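Local atomic coordinates of transcriptional regulator, TetR family (Agrobacterium tumefaciens, PDB entry 3C2B), a protein that probably binds DNA through an N-terminal helix-turn-helix and regulates transcription. Residues L93-F96 and A97-L101; Q138-R141 and R142-L146. One frame throughout, in Å; residues are numbered along the deposited sequence.

Contact 1: L93-F96 and A97-L101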
ATOM      1  N   LEU A  93       7.077  18.270  10.698  1.00 39.11           N
ATOM      2  CA  LEU A  93       6.840  16.835  10.496  1.00 38.27           C
ATOM      3  C   LEU A  93       5.365  16.517  10.483  1.00 39.27           C
ATOM      4  O   LEU A  93       4.948  15.690   9.703  1.00 37.99           O
ATOM      5  CB  LEU A  93       7.548  16.005  11.522  1.00 37.33           C
ATOM      6  CG  LEU A  93       9.083  15.946  11.452  1.00 38.20           C
ATOM      7  CD1 LEU A  93       9.596  15.282  12.723  1.00 37.50           C
ATOM      8  CD2 LEU A  93       9.605  15.199  10.186  1.00 34.33           C
ATOM      9  N   GLU A  94       4.553  17.180  11.314  1.00 40.55           N
ATOM     10  CA  GLU A  94       3.114  16.970  11.217  1.00 42.44           C
ATOM     11  C   GLU A  94       2.550  17.463   9.875  1.00 41.50           C
ATOM     12  O   GLU A  94       1.707  16.798   9.285  1.00 41.96           O
ATOM     13  CB  GLU A  94       2.362  17.656  12.360  1.00 42.30           C
ATOM     14  CG  GLU A  94       2.650  17.033  13.735  1.00 48.14           C
ATOM     15  CD  GLU A  94       1.744  17.596  14.839  1.00 47.87           C
ATOM     16  OE1 GLU A  94       0.544  17.866  14.590  1.00 53.77           O
ATOM     17  OE2 GLU A  94       2.239  17.767  15.963  1.00 54.96           O
ATOM     18  N   VAL A  95       2.971  18.657   9.436  1.00 40.23           N
ATOM     19  CA  VAL A  95       2.480  19.209   8.175  1.00 40.12           C
ATOM     20  C   VAL A  95       2.872  18.271   7.016  1.00 39.65           C
ATOM     21  O   VAL A  95       2.057  17.951   6.159  1.00 37.75           O
ATOM     22  CB  VAL A  95       2.929  20.680   7.957  1.00 39.40           C
ATOM     23  CG1 VAL A  95       2.547  21.179   6.541  1.00 37.71           C
ATOM     24  CG2 VAL A  95       2.343  21.606   9.058  1.00 38.00           C
ATOM     25  N   PHE A  96       4.118  17.800   7.049  1.00 39.54           N
ATOM     26  CA  PHE A  96       4.533  16.814   6.099  1.00 39.17           C
ATOM     27  C   PHE A  96       3.578  15.571   6.072  1.00 38.83           C
ATOM     28  O   PHE A  96       3.062  15.168   5.015  1.00 37.16           O
ATOM     29  CB  PHE A  96       5.967  16.354   6.370  1.00 39.21           C
ATOM     30  CG  PHE A  96       6.349  15.240   5.489  1.00 39.02           C
ATOM     31  CD1 PHE A  96       6.807  15.506   4.184  1.00 37.15           C
ATOM     32  CD2 PHE A  96       6.160  13.908   5.904  1.00 38.71           C
ATOM     33  CE1 PHE A  96       7.110  14.466   3.299  1.00 37.09           C
ATOM     34  CE2 PHE A  96       6.456  12.836   5.005  1.00 38.05           C
ATOM     35  CZ  PHE A  96       6.921  13.132   3.692  1.00 36.42           C
ATOM     36  N   ALA A  97       3.371  14.955   7.232  1.00 38.67           N
ATOM     37  CA  ALA A  97       2.576  13.706   7.282  1.00 37.77           C
ATOM     38  C   ALA A  97       1.183  13.902   6.677  1.00 37.43           C
ATOM     39  O   ALA A  97       0.712  13.063   5.912  1.00 37.83           O
ATOM     40  CB  ALA A  97       2.501  13.199   8.712  1.00 38.45           C
ATOM     41  N   HIS A  98       0.545  15.027   7.009  1.00 35.93           N
ATOM     42  CA  HIS A  98      -0.787  15.365   6.526  1.00 36.00           C
ATOM     43  C   HIS A  98      -0.769  15.621   5.002  1.00 36.86           C
ATOM     44  O   HIS A  98      -1.635  15.119   4.272  1.00 37.55           O
ATOM     45  CB  HIS A  98      -1.264  16.617   7.326  1.00 34.12           C
ATOM     46  CG  HIS A  98      -2.734  16.920   7.232  1.00 31.89           C
ATOM     47  ND1 HIS A  98      -3.382  17.710   8.172  1.00 33.56           N
ATOM     48  CD2 HIS A  98      -3.675  16.602   6.301  1.00 30.74           C
ATOM     49  CE1 HIS A  98      -4.653  17.858   7.823  1.00 28.63           C
ATOM     50  NE2 HIS A  98      -4.858  17.180   6.705  1.00 32.36           N
ATOM     51  N   ASP A  99       0.214  16.414   4.530  1.00 37.08           N
ATOM     52  CA  ASP A  99       0.480  16.565   3.089  1.00 37.67           C
ATOM     53  C   ASP A  99       0.673  15.197   2.371  1.00 37.29           C
ATOM     54  O   ASP A  99       0.128  14.977   1.310  1.00 38.29           O
ATOM     55  CB  ASP A  99       1.738  17.402   2.867  1.00 37.07           C
ATOM     56  CG  ASP A  99       1.565  18.851   3.245  1.00 39.96           C
ATOM     57  OD1 ASP A  99       0.424  19.313   3.477  1.00 41.02           O
ATOM     58  OD2 ASP A  99       2.597  19.559   3.286  1.00 41.24           O
ATOM     59  N   LEU A 100       1.454  14.303   2.937  1.00 38.01           N
ATOM     60  CA  LEU A 100       1.623  12.938   2.354  1.00 38.97           C
ATOM     61  C   LEU A 100       0.270  12.200   2.163  1.00 39.97           C
ATOM     62  O   LEU A 100      -0.056  11.729   1.064  1.00 40.06           O
ATOM     63  CB  LEU A 100       2.594  12.085   3.186  1.00 37.81           C
ATOM     64  CG  LEU A 100       2.779  10.605   2.692  1.00 38.84           C
ATOM     65  CD1 LEU A 100       3.189  10.530   1.193  1.00 37.60           C
ATOM     66  CD2 LEU A 100       3.844   9.856   3.552  1.00 38.20           C
ATOM     67  N   LEU A 101      -0.513  12.145   3.237  1.00 40.11           N
ATOM     68  CA  LEU A 101      -1.800  11.478   3.223  1.00 40.53           C
ATOM     69  C   LEU A 101      -2.710  12.074   2.134  1.00 40.76           C
ATOM     70  O   LEU A 101      -3.332  11.360   1.344  1.00 40.38           O
ATOM     71  CB  LEU A 101      -2.421  11.601   4.612  1.00 38.71           C
ATOM     72  CG  LEU A 101      -1.739  10.672   5.619  1.00 40.28           C
ATOM     73  CD1 LEU A 101      -2.050  11.133   7.069  1.00 38.91           C
ATOM     74  CD2 LEU A 101      -2.022   9.128   5.352  1.00 39.92           C
TER
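Phe-96 and Leu-100, one helical turn apart, both carry CG anti to the backbone N (chi1 174° and 177°), which sends ring and isobutyl group off the helix in similar directions; the CD2 methyl of Leu-100 then comes obliquely to the ring, 4.2 Å from Phe-96 CE2. On another side of the same helix, Val-95 and Asp-99 run side by side and point the same way. Here the first torsions differ: Val-95 sends CG1 beside its carbonyl carbon, whereas Asp-99 folds CG back beside its own N (chi1 -69°). Val-95 CG1 consequently comes within 3.6 Å of Asp-99 OD2, and Val-95 O lies over one face of the carboxylate, 3.1 Å from Asp-99 CG.

Beneath these side chains runs regular alpha-helical i to i+4 bonding. Asp-99 N reaches Val-95 O at 2.9 Å and Leu-100 N reaches Phe-96 O at 2.8 Å.

The residue types follow the surroundings of helix 86-104. Small Ala-97 allows close approach to Ala-194 of helix 190-205 and Ile-172 of helix 161-173, while Leu-100 packs on Tyr-169. Glu-94 turns its carboxylate to Lys-195 in a salt bridge, tying the helix to helix 190-205.

The helix is thus amphipathic: apolar side chains serve the core of the putative regulatory domain, while Asp-99 keeps its charge on a partly exposed side. Neither of its carboxylate oxygens bonds to Val-95 O, an acceptor like them, and that close approach is probably mildly unfavourable electrostatically.

Contact 2: Q138-R141 and R142-L146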
ATOM      1  N   GLN A 138       9.375  14.617  -4.990  1.00 50.56           N
ATOM      2  CA  GLN A 138       9.261  15.925  -4.329  1.00 52.31           C
ATOM      3  C   GLN A 138       8.887  15.732  -2.856  1.00 52.39           C
ATOM      4  O   GLN A 138       9.482  16.358  -1.963  1.00 52.33           O
ATOM      5  CB  GLN A 138       8.267  16.867  -5.056  1.00 51.62           C
ATOM      6  CG  GLN A 138       8.873  17.769  -6.179  1.00 55.27           C
ATOM      7  CD  GLN A 138       9.467  19.089  -5.671  1.00 55.87           C
ATOM      8  OE1 GLN A 138       9.398  20.109  -6.355  1.00 59.25           O
ATOM      9  NE2 GLN A 138      10.042  19.076  -4.467  1.00 56.09           N
ATOM     10  N   ILE A 139       7.903  14.875  -2.625  1.00 52.73           N
ATOM     11  CA  ILE A 139       7.572  14.389  -1.307  1.00 53.68           C
ATOM     12  C   ILE A 139       8.805  13.801  -0.599  1.00 54.17           C
ATOM     13  O   ILE A 139       9.079  14.164   0.551  1.00 54.25           O
ATOM     14  CB  ILE A 139       6.372  13.400  -1.357  1.00 54.34           C
ATOM     15  CG1 ILE A 139       5.043  14.171  -1.188  1.00 55.03           C
ATOM     16  CG2 ILE A 139       6.456  12.290  -0.286  1.00 54.36           C
ATOM     17  CD1 ILE A 139       4.868  14.961   0.171  1.00 54.55           C
ATOM     18  N   ASP A 140       9.553  12.930  -1.292  1.00 53.56           N
ATOM     19  CA  ASP A 140      10.669  12.225  -0.677  1.00 52.72           C
ATOM     20  C   ASP A 140      11.797  13.195  -0.325  1.00 51.94           C
ATOM     21  O   ASP A 140      12.423  13.048   0.720  1.00 51.07           O
ATOM     22  CB  ASP A 140      11.195  11.123  -1.591  1.00 52.90           C
ATOM     23  CG  ASP A 140      10.263   9.906  -1.672  1.00 53.33           C
ATOM     24  OD1 ASP A 140       9.275   9.822  -0.918  1.00 54.60           O
ATOM     25  OD2 ASP A 140      10.546   9.006  -2.488  1.00 52.68           O
ATOM     26  N   ARG A 141      12.048  14.177  -1.189  1.00 51.62           N
ATOM     27  CA  ARG A 141      13.114  15.160  -0.943  1.00 51.68           C
ATOM     28  C   ARG A 141      12.718  16.061   0.232  1.00 51.12           C
ATOM     29  O   ARG A 141      13.560  16.402   1.053  1.00 50.33           O
ATOM     30  CB  ARG A 141      13.457  15.982  -2.197  1.00 51.67           C
ATOM     31  CG  ARG A 141      14.953  16.338  -2.278  1.00 53.72           C
ATOM     32  CD  ARG A 141      15.304  17.261  -3.439  1.00 53.42           C
ATOM     33  NE  ARG A 141      16.752  17.311  -3.664  1.00 54.93           N
ATOM     34  CZ  ARG A 141      17.418  16.508  -4.505  1.00 55.75           C
ATOM     35  NH1 ARG A 141      16.781  15.563  -5.198  1.00 56.81           N
ATOM     36  NH2 ARG A 141      18.736  16.637  -4.649  1.00 56.05           N
ATOM     37  N   ARG A 142      11.431  16.420   0.313  1.00 50.08           N
ATOM     38  CA  ARG A 142      10.891  17.140   1.464  1.00 50.05           C
ATOM     39  C   ARG A 142      11.246  16.387   2.764  1.00 49.34           C
ATOM     40  O   ARG A 142      11.890  16.936   3.642  1.00 49.49           O
ATOM     41  CB  ARG A 142       9.373  17.277   1.341  1.00 50.15           C
ATOM     42  CG  ARG A 142       8.763  18.497   1.981  1.00 53.03           C
ATOM     43  CD  ARG A 142       9.005  18.532   3.471  1.00 56.58           C
ATOM     44  NE  ARG A 142       9.613  19.802   3.894  1.00 56.12           N
ATOM     45  CZ  ARG A 142       8.967  20.820   4.459  1.00 55.97           C
ATOM     46  NH1 ARG A 142       9.627  21.918   4.803  1.00 54.21           N
ATOM     47  NH2 ARG A 142       7.666  20.748   4.666  1.00 58.50           N
ATOM     48  N   ALA A 143      10.872  15.117   2.831  1.00 48.18           N
ATOM     49  CA  ALA A 143      10.989  14.323   4.017  1.00 48.75           C
ATOM     50  C   ALA A 143      12.439  14.167   4.470  1.00 48.77           C
ATOM     51  O   ALA A 143      12.726  14.360   5.650  1.00 47.84           O
ATOM     52  CB  ALA A 143      10.312  12.965   3.813  1.00 47.43           C
ATOM     53  N   ARG A 144      13.337  13.884   3.518  1.00 48.68           N
ATOM     54  CA  ARG A 144      14.771  13.729   3.804  1.00 49.40           C
ATOM     55  C   ARG A 144      15.373  15.043   4.257  1.00 48.44           C
ATOM     56  O   ARG A 144      16.197  15.056   5.167  1.00 48.09           O
ATOM     57  CB  ARG A 144      15.553  13.255   2.574  1.00 49.23           C
ATOM     58  CG  ARG A 144      15.075  11.967   1.954  1.00 51.60           C
ATOM     59  CD  ARG A 144      16.087  11.564   0.862  1.00 55.14           C
ATOM     60  NE  ARG A 144      15.435  11.288  -0.415  1.00 58.53           N
ATOM     61  CZ  ARG A 144      14.909  10.116  -0.775  1.00 58.31           C
ATOM     62  NH1 ARG A 144      14.936   9.052   0.029  1.00 58.77           N
ATOM     63  NH2 ARG A 144      14.342  10.017  -1.960  1.00 59.50           N
ATOM     64  N   GLY A 145      14.975  16.129   3.591  1.00 47.71           N
ATOM     65  CA  GLY A 145      15.383  17.494   3.975  1.00 47.89           C
ATOM     66  C   GLY A 145      15.046  17.805   5.429  1.00 47.73           C
ATOM     67  O   GLY A 145      15.886  18.250   6.201  1.00 47.71           O
ATOM     68  N   LEU A 146      13.814  17.522   5.805  1.00 47.85           N
ATOM     69  CA  LEU A 146      13.323  17.631   7.182  1.00 48.28           C
ATOM     70  C   LEU A 146      14.060  16.742   8.197  1.00 48.49           C
ATOM     71  O   LEU A 146      14.418  17.178   9.275  1.00 49.07           O
ATOM     72  CB  LEU A 146      11.860  17.236   7.165  1.00 47.86           C
ATOM     73  CG  LEU A 146      10.845  18.112   7.854  1.00 49.90           C
ATOM     74  CD1 LEU A 146      11.201  19.580   7.724  1.00 48.51           C
ATOM     75  CD2 LEU A 146       9.445  17.807   7.270  1.00 46.94           C
TER
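Asp-140 and Arg-144, one turn apart on helix 137-152, cross with their flat groups far from coplanar: the carboxylate and guanidinium planes stand 70° apart. Asp-140 offers its methylene to one face of the guanidinium, with CB 3.4 Å from Arg-144 NH2. The salt bridge between Asp-140 OD2 and Arg-144 NH2 is long, at 4.0 Å, and the oxygen lies well out of the guanidinium plane, leaving attraction of charges without a directed N-H. With CG beside its backbone N (chi1 -57°), Arg-144 passes CG 3.1 Å from Asp-140 O; the later bend at chi3 (-128°) carries the guanidinium to Asp-140 CB.

That same carbonyl accepts a hydrogen bond from Arg-144 N at 3.1 Å, so the arginine meets Asp-140 through both backbone and side chain. At Gly-145 the backbone N bonds to Arg-141 O, continuing the helical pattern.

Arg-142 is directed differently. Its chain bends at chi2 and chi3, and Leu-146 CD1 lies 3.8 Å above one guanidinium face, toward the rim. Long aliphatic arms suit arginine to such places, because they can pack against Phe-77 and Phe-96 while carrying a charge.

Asp-140 OD1 has firmer partners, a hydrogen bond with Tyr-165 OH and a salt bridge to Arg-136 NE. These probably fix the buried carboxylate and favour its ionised form, with Arg-144 adding a weaker, undirected attraction.

Contacts 1 and 2 lie on two helices, 86-104 and 137-152, and their centres are 11 Å apart. Both fall in the part of the chain that resembles the AefR-like C-terminal family. Phe-96 joins them: its ring reaches from 93-101 into 138-146, with CZ 3.4 Å from Ala-143 CB and CE1 3.4 Å from Ile-139 O. The small alanine leaves room for the ring end, while Arg-142 CD lies 3.8 Å from Phe-96 CD1 and Leu-146 CD2 packs against Phe-96 CB. Helix 161-173 packs on both, with Tyr-169 among the residues on contact 1 and Tyr-165 on contact 2. A formic acid, probably from the crystallisation liquor, lies about 4 Å from the Asp-140 side chain.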